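Local structure of ParM protein (Staphylococcus aureus, 3JS6) at residues V26-N38 and E53-L65. The protein is an actin-like protein of plasmid origin that assembles into dynamic filaments and probably drives the segregation of plasmid DNA. Sequence-based numbering, arbitrary orientation.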
loop_
_atom_site.group_PDB
_atom_site.type_symbol
_atom_site.label_atom_id
_atom_site.label_comp_id
_atom_site.label_asym_id
_atom_site.label_seq_id
_atom_site.Cartn_x
_atom_site.Cartn_y
_atom_site.Cartn_z
ATOM N N VAL A 26 -8.258 -1.965 -3.997
ATOM C CA VAL A 26 -7.158 -1.045 -4.257
ATOM C C VAL A 26 -7.852 0.118 -4.993
ATOM O O VAL A 26 -8.464 -0.065 -6.021
ATOM C CB VAL A 26 -6.001 -1.697 -5.077
ATOM C CG1 VAL A 26 -6.530 -2.367 -6.352
ATOM C CG2 VAL A 26 -4.925 -0.616 -5.374
ATOM N N ILE A 27 -7.807 1.291 -4.374
ATOM C CA ILE A 27 -8.505 2.489 -4.839
ATOM C C ILE A 27 -7.590 3.680 -4.668
ATOM O O ILE A 27 -6.828 3.742 -3.688
ATOM C CB ILE A 27 -9.779 2.693 -3.947
ATOM C CG1 ILE A 27 -10.700 1.472 -4.106
ATOM C CG2 ILE A 27 -10.506 4.011 -4.287
ATOM C CD1 ILE A 27 -11.791 1.346 -3.039
ATOM N N PRO A 28 -7.645 4.645 -5.611
ATOM C CA PRO A 28 -6.806 5.841 -5.525
ATOM C C PRO A 28 -7.069 6.581 -4.222
ATOM O O PRO A 28 -8.194 6.637 -3.749
ATOM C CB PRO A 28 -7.246 6.663 -6.738
ATOM C CG PRO A 28 -7.604 5.607 -7.745
ATOM C CD PRO A 28 -8.381 4.607 -6.892
ATOM N N SER A 29 -6.017 7.153 -3.647
ATOM C CA SER A 29 -6.136 7.886 -2.396
ATOM C C SER A 29 -6.767 9.260 -2.665
ATOM O O SER A 29 -6.101 10.281 -2.594
ATOM C CB SER A 29 -4.739 8.021 -1.774
ATOM O OG SER A 29 -4.765 8.806 -0.603
ATOM N N ARG A 30 -8.057 9.251 -2.995
ATOM C CA ARG A 30 -8.835 10.449 -3.323
ATOM C C ARG A 30 -10.169 10.284 -2.636
ATOM O O ARG A 30 -10.642 9.175 -2.463
ATOM C CB ARG A 30 -9.123 10.541 -4.839
ATOM C CG ARG A 30 -7.930 10.847 -5.725
ATOM C CD ARG A 30 -8.284 10.687 -7.214
ATOM N NE ARG A 30 -9.331 11.607 -7.671
ATOM C CZ ARG A 30 -9.190 12.927 -7.741
ATOM N NH1 ARG A 30 -8.045 13.495 -7.370
ATOM N NH2 ARG A 30 -10.174 13.677 -8.215
ATOM N N ILE A 31 -10.789 11.385 -2.259
ATOM C CA ILE A 31 -12.079 11.308 -1.601
ATOM C C ILE A 31 -12.969 12.451 -2.094
ATOM O O ILE A 31 -12.472 13.493 -2.515
ATOM C CB ILE A 31 -11.893 11.369 -0.068
ATOM C CG1 ILE A 31 -13.168 10.934 0.638
ATOM C CG2 ILE A 31 -11.479 12.773 0.365
ATOM C CD1 ILE A 31 -12.947 10.622 2.108
ATOM N N GLY A 32 -14.276 12.237 -2.071
ATOM C CA GLY A 32 -15.208 13.266 -2.496
ATOM C C GLY A 32 -16.346 13.415 -1.498
ATOM O O GLY A 32 -16.328 12.852 -0.388
ATOM N N ARG A 33 -17.366 14.158 -1.898
ATOM C CA ARG A 33 -18.508 14.383 -1.034
ATOM C C ARG A 33 -19.690 14.620 -1.926
ATOM O O ARG A 33 -19.568 15.310 -2.941
ATOM C CB ARG A 33 -18.272 15.622 -0.160
ATOM C CG ARG A 33 -19.522 16.085 0.538
ATOM C CD ARG A 33 -19.228 17.126 1.609
ATOM N NE ARG A 33 -20.463 17.771 2.049
ATOM C CZ ARG A 33 -20.556 18.547 3.120
ATOM N NH1 ARG A 33 -19.486 18.773 3.871
ATOM N NH2 ARG A 33 -21.716 19.101 3.431
ATOM N N LYS A 34 -20.834 14.047 -1.588
ATOM C CA LYS A 34 -21.963 14.287 -2.456
ATOM C C LYS A 34 -22.748 15.461 -1.923
ATOM O O LYS A 34 -23.290 15.419 -0.818
ATOM C CB LYS A 34 -22.842 13.040 -2.616
ATOM C CG LYS A 34 -23.530 12.547 -1.385
ATOM C CD LYS A 34 -24.486 11.415 -1.732
ATOM C CE LYS A 34 -25.553 11.851 -2.727
ATOM N NZ LYS A 34 -26.501 10.746 -3.072
ATOM N N THR A 35 -22.763 16.526 -2.719
ATOM C CA THR A 35 -23.456 17.754 -2.378
ATOM C C THR A 35 -24.589 17.999 -3.361
ATOM O O THR A 35 -24.548 17.512 -4.494
ATOM C CB THR A 35 -22.494 18.939 -2.410
ATOM O OG1 THR A 35 -21.791 18.942 -3.658
ATOM C CG2 THR A 35 -21.498 18.842 -1.255
ATOM N N ASN A 36 -25.586 18.761 -2.916
ATOM C CA ASN A 36 -26.769 19.071 -3.717
ATOM C C ASN A 36 -26.513 19.923 -4.954
ATOM O O ASN A 36 -27.423 20.125 -5.762
ATOM C CB ASN A 36 -27.828 19.760 -2.853
ATOM C CG ASN A 36 -29.142 19.967 -3.591
ATOM O OD1 ASN A 36 -29.875 19.010 -3.855
ATOM N ND2 ASN A 36 -29.440 21.218 -3.937
ATOM N N GLU A 37 -25.296 20.436 -5.107
ATOM C CA GLU A 37 -24.998 21.243 -6.282
ATOM C C GLU A 37 -24.942 20.321 -7.500
ATOM O O GLU A 37 -23.924 20.225 -8.187
ATOM C CB GLU A 37 -23.679 21.995 -6.092
ATOM C CG GLU A 37 -23.737 23.020 -4.953
ATOM C CD GLU A 37 -22.669 24.113 -5.059
ATOM O OE1 GLU A 37 -22.623 24.813 -6.097
ATOM O OE2 GLU A 37 -21.882 24.282 -4.101
ATOM N N ASN A 38 -26.071 19.659 -7.754
ATOM C CA ASN A 38 -26.233 18.701 -8.844
ATOM C C ASN A 38 -25.574 19.022 -10.171
ATOM O O ASN A 38 -25.584 20.158 -10.663
ATOM C CB ASN A 38 -27.714 18.412 -9.082
ATOM C CG ASN A 38 -28.376 17.795 -7.880
ATOM O OD1 ASN A 38 -27.787 16.949 -7.205
ATOM N ND2 ASN A 38 -29.614 18.202 -7.607
ATOM N N GLU A 53 -21.089 5.397 -0.723
ATOM C CA GLU A 53 -21.413 6.559 0.095
ATOM C C GLU A 53 -21.192 6.182 1.534
ATOM O O GLU A 53 -21.619 5.100 1.960
ATOM C CB GLU A 53 -22.870 6.976 -0.101
ATOM C CG GLU A 53 -23.215 7.322 -1.528
ATOM C CD GLU A 53 -24.652 7.795 -1.673
ATOM O OE1 GLU A 53 -25.510 7.383 -0.854
ATOM O OE2 GLU A 53 -24.924 8.571 -2.612
ATOM N N PHE A 54 -20.526 7.069 2.276
ATOM C CA PHE A 54 -20.219 6.827 3.681
ATOM C C PHE A 54 -20.732 7.926 4.610
ATOM O O PHE A 54 -20.455 9.116 4.392
ATOM C CB PHE A 54 -18.699 6.715 3.885
ATOM C CG PHE A 54 -18.057 5.629 3.076
ATOM C CD1 PHE A 54 -17.838 5.782 1.707
ATOM C CD2 PHE A 54 -17.702 4.429 3.679
ATOM C CE1 PHE A 54 -17.273 4.742 0.962
ATOM C CE2 PHE A 54 -17.143 3.394 2.937
ATOM C CZ PHE A 54 -16.929 3.554 1.580
ATOM N N ILE A 55 -21.482 7.521 5.635
ATOM C CA ILE A 55 -21.968 8.460 6.654
ATOM C C ILE A 55 -21.339 7.978 7.952
ATOM O O ILE A 55 -21.552 6.826 8.377
ATOM C CB ILE A 55 -23.494 8.455 6.769
ATOM C CG1 ILE A 55 -24.101 9.053 5.498
ATOM C CG2 ILE A 55 -23.930 9.283 7.976
ATOM C CD1 ILE A 55 -25.624 8.991 5.477
ATOM N N ILE A 56 -20.563 8.857 8.582
ATOM C CA ILE A 56 -19.828 8.500 9.803
ATOM C C ILE A 56 -20.476 9.058 11.079
ATOM O O ILE A 56 -20.705 10.267 11.185
ATOM C CB ILE A 56 -18.372 9.059 9.758
ATOM C CG1 ILE A 56 -17.715 8.794 8.393
ATOM C CG2 ILE A 56 -17.566 8.478 10.919
ATOM C CD1 ILE A 56 -17.796 7.365 7.931
ATOM N N ASN A 57 -20.735 8.174 12.040
ATOM C CA ASN A 57 -21.357 8.527 13.334
ATOM C C ASN A 57 -22.620 9.378 13.242
ATOM O O ASN A 57 -22.829 10.305 14.037
ATOM C CB ASN A 57 -20.342 9.213 14.260
ATOM C CG ASN A 57 -19.266 8.259 14.736
ATOM O OD1 ASN A 57 -19.538 7.080 15.001
ATOM N ND2 ASN A 57 -18.045 8.751 14.839
ATOM N N GLY A 58 -23.464 9.074 12.273
ATOM C CA GLY A 58 -24.716 9.810 12.133
ATOM C C GLY A 58 -24.606 11.205 11.548
ATOM O O GLY A 58 -25.573 11.974 11.589
ATOM N N ASN A 59 -23.449 11.556 11.002
ATOM C CA ASN A 59 -23.315 12.893 10.423
ATOM C C ASN A 59 -23.874 12.946 8.997
ATOM O O ASN A 59 -23.130 12.836 8.018
ATOM C CB ASN A 59 -21.853 13.363 10.433
ATOM C CG ASN A 59 -21.704 14.792 9.901
ATOM O OD1 ASN A 59 -22.694 15.420 9.518
ATOM N ND2 ASN A 59 -20.469 15.297 9.857
ATOM N N ASN A 60 -25.189 13.122 8.909
ATOM C CA ASN A 60 -25.913 13.193 7.640
ATOM C C ASN A 60 -25.539 14.416 6.816
ATOM O O ASN A 60 -25.896 14.498 5.650
ATOM C CB ASN A 60 -27.428 13.245 7.875
ATOM C CG ASN A 60 -27.975 11.991 8.540
ATOM O OD1 ASN A 60 -29.053 12.016 9.145
ATOM N ND2 ASN A 60 -27.255 10.894 8.419
ATOM N N ASP A 61 -24.847 15.369 7.425
ATOM C CA ASP A 61 -24.467 16.592 6.729
ATOM C C ASP A 61 -23.270 16.364 5.813
ATOM O O ASP A 61 -22.925 17.220 4.997
ATOM C CB ASP A 61 -24.162 17.683 7.753
ATOM C CG ASP A 61 -25.275 17.819 8.790
ATOM O OD1 ASP A 61 -24.976 17.835 9.997
ATOM O OD2 ASP A 61 -26.454 17.888 8.390
ATOM N N GLU A 62 -22.646 15.199 5.943
ATOM C CA GLU A 62 -21.493 14.893 5.116
ATOM C C GLU A 62 -21.512 13.476 4.596
ATOM O O GLU A 62 -21.181 12.529 5.309
ATOM C CB GLU A 62 -20.192 15.105 5.886
ATOM C CG GLU A 62 -18.959 14.887 5.017
ATOM C CD GLU A 62 -17.670 15.255 5.711
ATOM O OE1 GLU A 62 -17.057 16.284 5.333
ATOM O OE2 GLU A 62 -17.267 14.523 6.635
ATOM N N VAL A 63 -21.886 13.324 3.341
ATOM C CA VAL A 63 -21.908 11.993 2.750
ATOM C C VAL A 63 -20.609 11.889 1.964
ATOM O O VAL A 63 -20.471 12.503 0.909
ATOM C CB VAL A 63 -23.124 11.828 1.831
ATOM C CG1 VAL A 63 -23.162 10.422 1.256
ATOM C CG2 VAL A 63 -24.390 12.109 2.617
ATOM N N LEU A 64 -19.645 11.144 2.502
ATOM C CA LEU A 64 -18.345 10.993 1.849
ATOM C C LEU A 64 -18.446 10.046 0.640
ATOM O O LEU A 64 -19.251 9.125 0.649
ATOM C CB LEU A 64 -17.323 10.458 2.860
ATOM C CG LEU A 64 -16.937 11.366 4.050
ATOM C CD1 LEU A 64 -16.063 10.579 5.056
ATOM C CD2 LEU A 64 -16.167 12.560 3.530
ATOM N N LEU A 65 -17.617 10.274 -0.377
ATOM C CA LEU A 65 -17.603 9.448 -1.591
ATOM C C LEU A 65 -16.216 8.851 -1.759
ATOM O O LEU A 65 -15.207 9.578 -1.768
ATOM C CB LEU A 65 -17.956 10.305 -2.814
ATOM C CG LEU A 65 -19.413 10.761 -2.788
ATOM C CD1 LEU A 65 -19.667 11.778 -3.902
ATOM C CD2 LEU A 65 -20.313 9.504 -2.948
HETATM O O HOH W 1 -22.596 15.663 2.117
#
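Lys34 NZ meets Glu53 OE2 at 2.7 Å, a salt bridge made on the syn side of the carboxylate and 25° out of its plane. The lysine chain gets there by leaving the backbone with CG between N and the carbonyl carbon (chi1 64°) and bending again at chi3, and on the way it lies obliquely across Val63. Packing is tight there: Lys34 CG sits 3.3 Å from Val63 CB, and CG1 of the valine presses on both CG and CD. Two residues on, Leu65 CD1 lies 3.7 Å from Lys34 CB.

The backbones of the two segments pair as antiparallel strands. Gly32 and Leu65 form a hydrogen-bonded pair, with Gly32 N on an in-plane lone pair of Leu65 O, while Leu65 N comes to Gly32 O from well above the carbonyl plane. Arg33 and Leu64 make the next, non-hydrogen-bonded pair, and Lys34 N then bonds to Val63 O at 3.0 Å, almost straight out from the carbonyl. One water links the two segments beside this bond, accepting from Val63 N at 2.7 Å and donating to Lys34 O and Asp61 O. Arg33 runs out extended over Glu62; its guanidinium stands nearly perpendicular to the carboxylate, and the ion pair is long, NH1 to OE1 3.8 Å.

Strand 64-66 thus lies between strands 23-33 and 52-56 in the large mixed sheet of the actin-like N-terminal domain. Strand 141-145 flanks 52-56 beyond, and helix 90-104 packs against Ile31 and Phe54.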